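Local coordinates for L-lysine 6-monooxygenase involved in desferrioxamine biosynthesis (Erwinia amylovora CFBP1430, PDB 5O8P), which probably hydroxylates the diamine cadaverine at nitrogen, using FAD and NADPH, as a step in making the siderophore desferrioxamine, at residues 194-208 against 220-232. Sequence-based numbering, arbitrary orientation.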
loop_
_atom_site.group_PDB
_atom_site.type_symbol
_atom_site.label_atom_id
_atom_site.label_comp_id
_atom_site.label_asym_id
_atom_site.label_seq_id
_atom_site.Cartn_x
_atom_site.Cartn_y
_atom_site.Cartn_z
ATOM N N SER B 194 20.371 -27.650 -12.583
ATOM C CA SER B 194 18.937 -27.546 -12.300
ATOM C C SER B 194 18.669 -27.711 -10.809
ATOM O O SER B 194 19.323 -28.514 -10.145
ATOM C CB SER B 194 18.152 -28.597 -13.092
ATOM O OG SER B 194 18.652 -29.900 -12.850
ATOM N N ILE B 195 17.719 -26.930 -10.293
ATOM C CA ILE B 195 17.286 -27.007 -8.896
ATOM C C ILE B 195 15.775 -27.132 -8.901
ATOM O O ILE B 195 15.114 -26.493 -9.716
ATOM C CB ILE B 195 17.663 -25.735 -8.103
ATOM C CG1 ILE B 195 19.173 -25.467 -8.188
ATOM C CG2 ILE B 195 17.192 -25.832 -6.650
ATOM C CD1 ILE B 195 19.581 -24.109 -7.656
ATOM N N THR B 196 15.230 -27.933 -7.993
ATOM C CA THR B 196 13.784 -28.086 -7.871
ATOM C C THR B 196 13.352 -27.939 -6.422
ATOM O O THR B 196 13.716 -28.736 -5.574
ATOM C CB THR B 196 13.317 -29.449 -8.409
ATOM O OG1 THR B 196 13.619 -29.531 -9.808
ATOM C CG2 THR B 196 11.804 -29.647 -8.197
ATOM N N VAL B 197 12.561 -26.914 -6.145
ATOM C CA VAL B 197 11.944 -26.773 -4.841
ATOM C C VAL B 197 10.649 -27.584 -4.816
ATOM O O VAL B 197 9.769 -27.385 -5.638
ATOM C CB VAL B 197 11.670 -25.303 -4.501
ATOM C CG1 VAL B 197 11.041 -25.191 -3.125
ATOM C CG2 VAL B 197 12.966 -24.505 -4.562
ATOM N N LEU B 198 10.548 -28.490 -3.859
ATOM C CA LEU B 198 9.410 -29.370 -3.726
ATOM C C LEU B 198 8.689 -29.003 -2.418
ATOM O O LEU B 198 9.288 -29.040 -1.355
ATOM C CB LEU B 198 9.919 -30.804 -3.743
ATOM C CG LEU B 198 8.929 -31.853 -4.233
ATOM C CD1 LEU B 198 9.669 -32.978 -4.928
ATOM C CD2 LEU B 198 8.087 -32.386 -3.079
ATOM N N GLY B 199 7.416 -28.602 -2.509
ATOM C CA GLY B 199 6.634 -28.125 -1.351
ATOM C C GLY B 199 5.936 -26.792 -1.586
ATOM O O GLY B 199 6.349 -26.021 -2.439
ATOM N N SER B 200 4.889 -26.524 -0.806
ATOM C CA SER B 200 3.948 -25.417 -1.060
ATOM C C SER B 200 4.094 -24.175 -0.131
ATOM O O SER B 200 3.554 -23.126 -0.432
ATOM C CB SER B 200 2.514 -25.949 -0.907
ATOM O OG SER B 200 2.131 -26.074 0.466
ATOM N N GLY B 201 4.774 -24.306 1.002
ATOM C CA GLY B 201 4.702 -23.322 2.054
ATOM C C GLY B 201 5.537 -22.066 1.945
ATOM O O GLY B 201 6.125 -21.801 0.915
ATOM N N GLN B 202 5.597 -21.315 3.044
ATOM C CA GLN B 202 6.350 -20.069 3.119
ATOM C C GLN B 202 7.830 -20.318 2.888
ATOM O O GLN B 202 8.491 -19.511 2.234
ATOM C CB GLN B 202 6.139 -19.389 4.478
ATOM C CG GLN B 202 6.869 -18.068 4.706
ATOM C CD GLN B 202 6.399 -16.949 3.800
ATOM O OE1 GLN B 202 5.306 -16.995 3.251
ATOM N NE2 GLN B 202 7.224 -15.929 3.642
ATOM N N SER B 203 8.361 -21.426 3.421
ATOM C CA SER B 203 9.797 -21.739 3.268
ATOM C C SER B 203 10.151 -21.993 1.809
ATOM O O SER B 203 11.112 -21.414 1.304
ATOM C CB SER B 203 10.199 -22.932 4.133
ATOM O OG SER B 203 10.284 -22.523 5.485
ATOM N N ALA B 204 9.355 -22.837 1.157
ATOM C CA ALA B 204 9.491 -23.110 -0.268
ATOM C C ALA B 204 9.535 -21.819 -1.074
ATOM O O ALA B 204 10.427 -21.613 -1.898
ATOM C CB ALA B 204 8.330 -23.980 -0.759
ATOM N N ALA B 205 8.572 -20.943 -0.816
ATOM C CA ALA B 205 8.466 -19.701 -1.565
ATOM C C ALA B 205 9.662 -18.794 -1.332
ATOM O O ALA B 205 10.189 -18.220 -2.283
ATOM C CB ALA B 205 7.176 -18.979 -1.229
ATOM N N GLU B 206 10.088 -18.661 -0.078
ATOM C CA GLU B 206 11.247 -17.819 0.250
ATOM C C GLU B 206 12.504 -18.301 -0.440
ATOM O O GLU B 206 13.276 -17.487 -0.942
ATOM C CB GLU B 206 11.492 -17.795 1.747
ATOM C CG GLU B 206 10.509 -16.915 2.474
ATOM C CD GLU B 206 10.598 -17.011 3.980
ATOM O OE1 GLU B 206 11.367 -17.850 4.502
ATOM O OE2 GLU B 206 9.882 -16.230 4.655
ATOM N N ILE B 207 12.684 -19.622 -0.457
ATOM C CA ILE B 207 13.790 -20.257 -1.149
ATOM C C ILE B 207 13.667 -20.030 -2.641
ATOM O O ILE B 207 14.631 -19.608 -3.259
ATOM C CB ILE B 207 13.870 -21.775 -0.835
ATOM C CG1 ILE B 207 14.390 -21.966 0.579
ATOM C CG2 ILE B 207 14.757 -22.524 -1.828
ATOM C CD1 ILE B 207 14.300 -23.385 1.096
ATOM N N TYR B 208 12.492 -20.308 -3.209
ATOM C CA TYR B 208 12.277 -20.108 -4.645
ATOM C C TYR B 208 12.605 -18.680 -5.075
ATOM O O TYR B 208 13.282 -18.469 -6.072
ATOM C CB TYR B 208 10.854 -20.472 -5.070
ATOM C CG TYR B 208 10.732 -20.580 -6.567
ATOM C CD1 TYR B 208 10.399 -19.469 -7.338
ATOM C CD2 TYR B 208 10.987 -21.786 -7.216
ATOM C CE1 TYR B 208 10.287 -19.561 -8.712
ATOM C CE2 TYR B 208 10.898 -21.893 -8.595
ATOM C CZ TYR B 208 10.542 -20.783 -9.346
ATOM O OH TYR B 208 10.449 -20.905 -10.719
ATOM N N TYR B 220 21.270 -21.956 -13.614
ATOM C CA TYR B 220 20.329 -23.048 -13.324
ATOM C C TYR B 220 18.931 -22.931 -13.881
ATOM O O TYR B 220 18.413 -21.836 -14.092
ATOM C CB TYR B 220 20.266 -23.425 -11.827
ATOM C CG TYR B 220 20.150 -22.283 -10.849
ATOM C CD1 TYR B 220 18.918 -21.694 -10.569
ATOM C CD2 TYR B 220 21.277 -21.811 -10.179
ATOM C CE1 TYR B 220 18.828 -20.645 -9.668
ATOM C CE2 TYR B 220 21.188 -20.772 -9.275
ATOM C CZ TYR B 220 19.968 -20.189 -9.019
ATOM O OH TYR B 220 19.916 -19.154 -8.125
ATOM N N GLN B 221 18.353 -24.099 -14.144
ATOM C CA GLN B 221 16.918 -24.254 -14.270
ATOM C C GLN B 221 16.367 -24.231 -12.849
ATOM O O GLN B 221 16.971 -24.812 -11.934
ATOM C CB GLN B 221 16.566 -25.577 -14.957
ATOM C CG GLN B 221 15.073 -25.851 -15.045
ATOM C CD GLN B 221 14.755 -27.068 -15.887
ATOM O OE1 GLN B 221 14.750 -28.191 -15.397
ATOM N NE2 GLN B 221 14.468 -26.844 -17.157
ATOM N N LEU B 222 15.236 -23.557 -12.665
ATOM C CA LEU B 222 14.647 -23.404 -11.348
ATOM C C LEU B 222 13.189 -23.840 -11.371
ATOM O O LEU B 222 12.320 -23.143 -11.898
ATOM C CB LEU B 222 14.792 -21.962 -10.884
ATOM C CG LEU B 222 14.313 -21.677 -9.466
ATOM C CD1 LEU B 222 15.042 -22.568 -8.470
ATOM C CD2 LEU B 222 14.508 -20.205 -9.123
ATOM N N ASN B 223 12.933 -25.005 -10.785
ATOM C CA ASN B 223 11.609 -25.607 -10.802
ATOM C C ASN B 223 10.947 -25.527 -9.439
ATOM O O ASN B 223 11.620 -25.349 -8.424
ATOM C CB ASN B 223 11.720 -27.048 -11.270
ATOM C CG ASN B 223 12.385 -27.153 -12.630
ATOM O OD1 ASN B 223 12.147 -26.326 -13.506
ATOM N ND2 ASN B 223 13.225 -28.147 -12.803
ATOM N N TRP B 224 9.620 -25.603 -9.437
ATOM C CA TRP B 224 8.826 -25.612 -8.216
ATOM C C TRP B 224 7.664 -26.554 -8.429
ATOM O O TRP B 224 6.832 -26.325 -9.297
ATOM C CB TRP B 224 8.301 -24.216 -7.914
ATOM C CG TRP B 224 7.755 -23.996 -6.524
ATOM C CD1 TRP B 224 7.541 -24.932 -5.550
ATOM C CD2 TRP B 224 7.305 -22.753 -5.986
ATOM N NE1 TRP B 224 7.043 -24.340 -4.428
ATOM C CE2 TRP B 224 6.875 -23.003 -4.665
ATOM C CE3 TRP B 224 7.228 -21.451 -6.489
ATOM C CZ2 TRP B 224 6.370 -21.998 -3.832
ATOM C CZ3 TRP B 224 6.722 -20.444 -5.672
ATOM C CH2 TRP B 224 6.304 -20.726 -4.348
ATOM N N ILE B 225 7.611 -27.623 -7.648
ATOM C CA ILE B 225 6.540 -28.607 -7.756
ATOM C C ILE B 225 5.869 -28.664 -6.408
ATOM O O ILE B 225 6.548 -28.665 -5.408
ATOM C CB ILE B 225 7.099 -29.983 -8.134
ATOM C CG1 ILE B 225 7.771 -29.893 -9.510
ATOM C CG2 ILE B 225 5.996 -31.049 -8.092
ATOM C CD1 ILE B 225 8.483 -31.159 -9.944
ATOM N N THR B 226 4.539 -28.700 -6.388
ATOM C CA THR B 226 3.784 -28.783 -5.130
ATOM C C THR B 226 2.591 -29.723 -5.252
ATOM O O THR B 226 2.015 -29.861 -6.330
ATOM C CB THR B 226 3.312 -27.393 -4.633
ATOM O OG1 THR B 226 2.454 -27.567 -3.506
ATOM C CG2 THR B 226 2.551 -26.623 -5.728
ATOM N N ARG B 227 2.245 -30.381 -4.144
ATOM C CA ARG B 227 1.022 -31.190 -4.072
ATOM C C ARG B 227 -0.217 -30.295 -3.963
ATOM O O ARG B 227 -1.308 -30.689 -4.388
ATOM C CB ARG B 227 1.053 -32.171 -2.886
ATOM C CG ARG B 227 -0.084 -33.192 -2.904
ATOM C CD ARG B 227 -0.707 -33.420 -1.520
ATOM N NE ARG B 227 0.215 -34.134 -0.642
ATOM C CZ ARG B 227 0.317 -35.466 -0.541
ATOM N NH1 ARG B 227 -0.452 -36.282 -1.265
ATOM N NH2 ARG B 227 1.207 -35.991 0.298
ATOM N N ALA B 228 -0.039 -29.098 -3.398
ATOM C CA ALA B 228 -1.120 -28.133 -3.230
ATOM C C ALA B 228 -1.809 -27.825 -4.557
ATOM O O ALA B 228 -1.154 -27.801 -5.602
ATOM C CB ALA B 228 -0.586 -26.843 -2.616
ATOM N N PRO B 229 -3.135 -27.580 -4.517
ATOM C CA PRO B 229 -3.883 -27.274 -5.750
ATOM C C PRO B 229 -3.473 -25.946 -6.421
ATOM O O PRO B 229 -3.548 -25.827 -7.639
ATOM C CB PRO B 229 -5.343 -27.229 -5.261
ATOM C CG PRO B 229 -5.244 -26.844 -3.821
ATOM C CD PRO B 229 -4.009 -27.533 -3.323
ATOM N N ARG B 230 -3.063 -24.970 -5.617
ATOM C CA ARG B 230 -2.560 -23.693 -6.090
ATOM C C ARG B 230 -1.402 -23.303 -5.193
ATOM O O ARG B 230 -1.111 -23.996 -4.212
ATOM C CB ARG B 230 -3.643 -22.625 -5.953
ATOM C CG ARG B 230 -4.898 -22.860 -6.791
ATOM C CD ARG B 230 -6.139 -22.169 -6.239
ATOM N NE ARG B 230 -6.628 -22.897 -5.077
ATOM C CZ ARG B 230 -6.729 -22.420 -3.835
ATOM N NH1 ARG B 230 -6.399 -21.161 -3.544
ATOM N NH2 ARG B 230 -7.159 -23.226 -2.864
ATOM N N PHE B 231 -0.740 -22.196 -5.527
ATOM C CA PHE B 231 0.226 -21.571 -4.621
ATOM C C PHE B 231 -0.562 -20.614 -3.732
ATOM O O PHE B 231 -0.506 -19.389 -3.915
ATOM C CB PHE B 231 1.345 -20.865 -5.407
ATOM C CG PHE B 231 2.119 -21.791 -6.291
ATOM C CD1 PHE B 231 3.194 -22.516 -5.799
ATOM C CD2 PHE B 231 1.747 -21.969 -7.608
ATOM C CE1 PHE B 231 3.889 -23.390 -6.613
ATOM C CE2 PHE B 231 2.446 -22.837 -8.435
ATOM C CZ PHE B 231 3.516 -23.551 -7.935
ATOM N N TYR B 232 -1.330 -21.188 -2.803
ATOM C CA TYR B 232 -2.320 -20.409 -2.059
ATOM C C TYR B 232 -1.649 -19.449 -1.092
ATOM O O TYR B 232 -0.639 -19.786 -0.480
ATOM C CB TYR B 232 -3.397 -21.275 -1.351
ATOM C CG TYR B 232 -2.929 -22.476 -0.545
ATOM C CD1 TYR B 232 -2.143 -22.311 0.597
ATOM C CD2 TYR B 232 -3.308 -23.779 -0.902
ATOM C CE1 TYR B 232 -1.717 -23.402 1.357
ATOM C CE2 TYR B 232 -2.888 -24.878 -0.152
ATOM C CZ TYR B 232 -2.086 -24.689 0.979
ATOM O OH TYR B 232 -1.652 -25.764 1.732
#
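W224 and Y208 meet on the helix side of a Rossmann-type beta-alpha-beta unit, in which strand 194-198 runs parallel to strand 221-225 and helix 202-213 makes the crossover. Five backbone hydrogen bonds join the strands, from I195 N to Q221 O at one end to G199 N and I225 O at the other.

W224 lies between sheet and helix, a place that suits a broad flat ring with an N-H at its edge. The indole extends along the sheet beneath the helix because chi1 (-166°) turns CG opposite the main-chain nitrogen. The small A204 and A205 let it come close; A205 CB lies 3.7 Å from W224 CH2. Y208 forms an offset stack with the six-membered ring of W224, centroids 4.9 Å apart and planes at 25°, while F231 CE1 lies over the opposite indole face.

Y208 is itself sandwiched, W224 CE3 over one face and L222 CD2 over the other. A tyrosine suits this place because its hydroxyl can reach the strand: Y208 OH hydrogen-bonds L222 O at 3.1 Å from well above the carbonyl plane. Farther along, the CD1 methyl ending I195's longer branch makes a CH-pi contact over the centre of the Y220 ring, 3.7 Å from its centroid.

On the other sheet face N223 ND2 bonds Q221 OE1, straight at the hydrogen but from above the plane of the Q221 amide, whose NE2 binds D296. ND2 also reaches T196 OG1 weakly; that hydroxyl is hydrogen-bonded chiefly to T333 OG1, and N223 OD1 to N298.

G199, G201 and A204 fit the GxGxxA pattern, consistent with a Rossmann-type dinucleotide-binding turn. S200, S203, R227 and Y232 belong to the NADP(+) site, with no NADP(+) bound in this chain; S203 touches the FAD. G199, whose positive phi (130°) suits glycine, presents its carbonyl to the indole: W224 NE1 meets G199 O at 2.7 Å, in the ring plane and almost head-on to the C=O.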